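Local coordinates for transcriptional regulator AefR (Pseudomonas syringae pv. tomato, PDB 3CDL), which probably binds cis-regulatory DNA through a helix-turn-helix and regulates transcription as a member of the TetR family, at residues B[154-159]-B[195-199]. Numbering follows the deposited sequence.
Sequences FAATQM and FLGWY
Segments 154-159 of helix 152-167 and 195-199 of helix 181-199 run nearly antiparallel, 153° between their directions, with axes 11.7 Å apart at closest approach, a separation spanned mainly by the aromatic rings of Phe195 and Tyr199. Both belong to the all-helical C-terminal domain of this TetR-family regulator, close to the dimer interface. Phe195 reaches across because its CG lies anti to the backbone N. Selenomethionine Met159 is modelled in two conformers; in the one described, CE lies over one face of the Phe195 ring, displaced toward the rim and 3.7 Å from the centroid, a tentative CH-pi contact. SE stands above the same face but at a distance, as in a Met-aromatic pair. Tyr199, one turn along its own helix, lays CD2 against the opposite face. Ala155 CB touches the outer ends of both rings, 4.1 Å from Phe195 CE1 and 4.3 Å from Tyr199 CZ. Leu86 of helix 82-97 touches both Met159 and Phe195, while Met194 of the second subunit packs on Phe195 and Tyr199. The polar link is at the end of the tyrosine: Gln158, extended beyond CG, meets it at about a right angle, and its carboxamide is doubly held, with OE1 bonded to Ser190 OG of the second subunit. From the other branch, NE2 donates to Tyr199 OH in a short, somewhat bent bond (2.6 Å, N-H...O 149°), with the hydroxyl oxygen only 8° out of the amide plane.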
loop_
_atom_site.group_PDB
_atom_site.type_symbol
_atom_site.label_atom_id
_atom_site.label_comp_id
_atom_site.label_asym_id
_atom_site.label_seq_id
_atom_site.Cartn_x
_atom_site.Cartn_y
_atom_site.Cartn_z
ATOM N N PHE B 154 3.753 -16.681 0.807
ATOM C CA PHE B 154 4.492 -15.953 -0.229
ATOM C C PHE B 154 3.641 -15.825 -1.514
ATOM O O PHE B 154 3.529 -14.751 -2.116
ATOM C CB PHE B 154 5.822 -16.660 -0.483
ATOM C CG PHE B 154 6.789 -15.869 -1.303
ATOM C CD1 PHE B 154 7.688 -14.998 -0.692
ATOM C CD2 PHE B 154 6.820 -16.001 -2.699
ATOM C CE1 PHE B 154 8.587 -14.261 -1.443
ATOM C CE2 PHE B 154 7.736 -15.264 -3.473
ATOM C CZ PHE B 154 8.620 -14.400 -2.835
ATOM N N ALA B 155 2.987 -16.909 -1.899
ATOM C CA ALA B 155 2.233 -16.938 -3.128
ATOM C C ALA B 155 0.954 -16.095 -3.041
ATOM O O ALA B 155 0.613 -15.368 -3.988
ATOM C CB ALA B 155 1.920 -18.376 -3.506
ATOM N N ALA B 156 0.271 -16.167 -1.904
ATOM C CA ALA B 156 -0.965 -15.409 -1.674
ATOM C C ALA B 156 -0.731 -13.894 -1.723
ATOM O O ALA B 156 -1.573 -13.130 -2.238
ATOM C CB ALA B 156 -1.609 -15.827 -0.339
ATOM N N THR B 157 0.421 -13.463 -1.211
ATOM C CA THR B 157 0.785 -12.040 -1.187
ATOM C C THR B 157 0.855 -11.436 -2.589
ATOM O O THR B 157 0.299 -10.379 -2.841
ATOM C CB THR B 157 2.081 -11.838 -0.379
ATOM O OG1 THR B 157 1.887 -12.428 0.912
ATOM C CG2 THR B 157 2.446 -10.328 -0.241
ATOM N N GLN B 158 1.519 -12.145 -3.489
ATOM C CA GLN B 158 1.598 -11.797 -4.900
ATOM C C GLN B 158 0.199 -11.785 -5.492
ATOM O O GLN B 158 -0.211 -10.807 -6.148
ATOM C CB GLN B 158 2.469 -12.825 -5.624
ATOM C CG GLN B 158 3.908 -12.900 -5.108
ATOM C CD GLN B 158 4.712 -13.952 -5.826
ATOM O OE1 GLN B 158 5.687 -13.632 -6.478
ATOM N NE2 GLN B 158 4.297 -15.216 -5.733
HETATM N N MSE B 159 -0.555 -12.849 -5.208
HETATM C CA MSE B 159 -1.942 -12.968 -5.649
HETATM C C MSE B 159 -2.708 -11.693 -5.285
HETATM O O MSE B 159 -3.325 -11.067 -6.124
HETATM C CB MSE B 159 -2.593 -14.190 -4.984
HETATM C CG MSE B 159 -3.426 -15.063 -5.915
HETATM SE SE MSE B 159 -4.559 -16.379 -4.996
HETATM C CE MSE B 159 -4.045 -17.968 -5.959
ATOM N N PHE B 195 -0.565 -15.460 -12.481
ATOM C CA PHE B 195 -0.376 -16.332 -11.331
ATOM C C PHE B 195 -0.275 -17.774 -11.800
ATOM O O PHE B 195 0.733 -18.450 -11.562
ATOM C CB PHE B 195 -1.474 -16.158 -10.252
ATOM C CG PHE B 195 -1.199 -16.959 -8.991
ATOM C CD1 PHE B 195 -0.356 -16.448 -7.990
ATOM C CD2 PHE B 195 -1.708 -18.250 -8.839
ATOM C CE1 PHE B 195 -0.061 -17.199 -6.851
ATOM C CE2 PHE B 195 -1.411 -19.014 -7.702
ATOM C CZ PHE B 195 -0.594 -18.486 -6.702
ATOM N N LEU B 196 -1.307 -18.232 -12.500
ATOM C CA LEU B 196 -1.351 -19.644 -12.869
ATOM C C LEU B 196 -0.282 -19.989 -13.880
ATOM O O LEU B 196 0.283 -21.095 -13.830
ATOM C CB LEU B 196 -2.741 -20.065 -13.363
ATOM C CG LEU B 196 -3.661 -20.454 -12.212
ATOM C CD1 LEU B 196 -4.970 -20.951 -12.747
ATOM C CD2 LEU B 196 -2.997 -21.522 -11.349
ATOM N N GLY B 197 -0.008 -19.023 -14.774
ATOM C CA GLY B 197 1.107 -19.081 -15.714
ATOM C C GLY B 197 2.380 -19.608 -15.070
ATOM O O GLY B 197 3.031 -20.511 -15.611
ATOM N N TRP B 198 2.724 -19.058 -13.899
ATOM C CA TRP B 198 3.969 -19.401 -13.200
ATOM C C TRP B 198 3.833 -20.586 -12.257
ATOM O O TRP B 198 4.696 -21.449 -12.218
ATOM C CB TRP B 198 4.552 -18.183 -12.454
ATOM C CG TRP B 198 5.778 -18.540 -11.654
ATOM C CD1 TRP B 198 5.880 -18.559 -10.300
ATOM C CD2 TRP B 198 7.058 -18.973 -12.158
ATOM N NE1 TRP B 198 7.138 -18.967 -9.916
ATOM C CE2 TRP B 198 7.884 -19.229 -11.037
ATOM C CE3 TRP B 198 7.584 -19.183 -13.443
ATOM C CZ2 TRP B 198 9.216 -19.675 -11.161
ATOM C CZ3 TRP B 198 8.913 -19.630 -13.566
ATOM C CH2 TRP B 198 9.709 -19.863 -12.429
ATOM N N TYR B 199 2.750 -20.641 -11.500
ATOM C CA TYR B 199 2.626 -21.652 -10.445
ATOM C C TYR B 199 1.975 -22.984 -10.800
ATOM O O TYR B 199 2.248 -24.015 -10.148
ATOM C CB TYR B 199 1.938 -21.064 -9.239
ATOM C CG TYR B 199 2.845 -20.160 -8.458
ATOM C CD1 TYR B 199 3.981 -20.650 -7.811
ATOM C CD2 TYR B 199 2.561 -18.806 -8.352
ATOM C CE1 TYR B 199 4.799 -19.802 -7.091
ATOM C CE2 TYR B 199 3.371 -17.960 -7.624
ATOM C CZ TYR B 199 4.479 -18.444 -7.009
ATOM O OH TYR B 199 5.256 -17.557 -6.306
#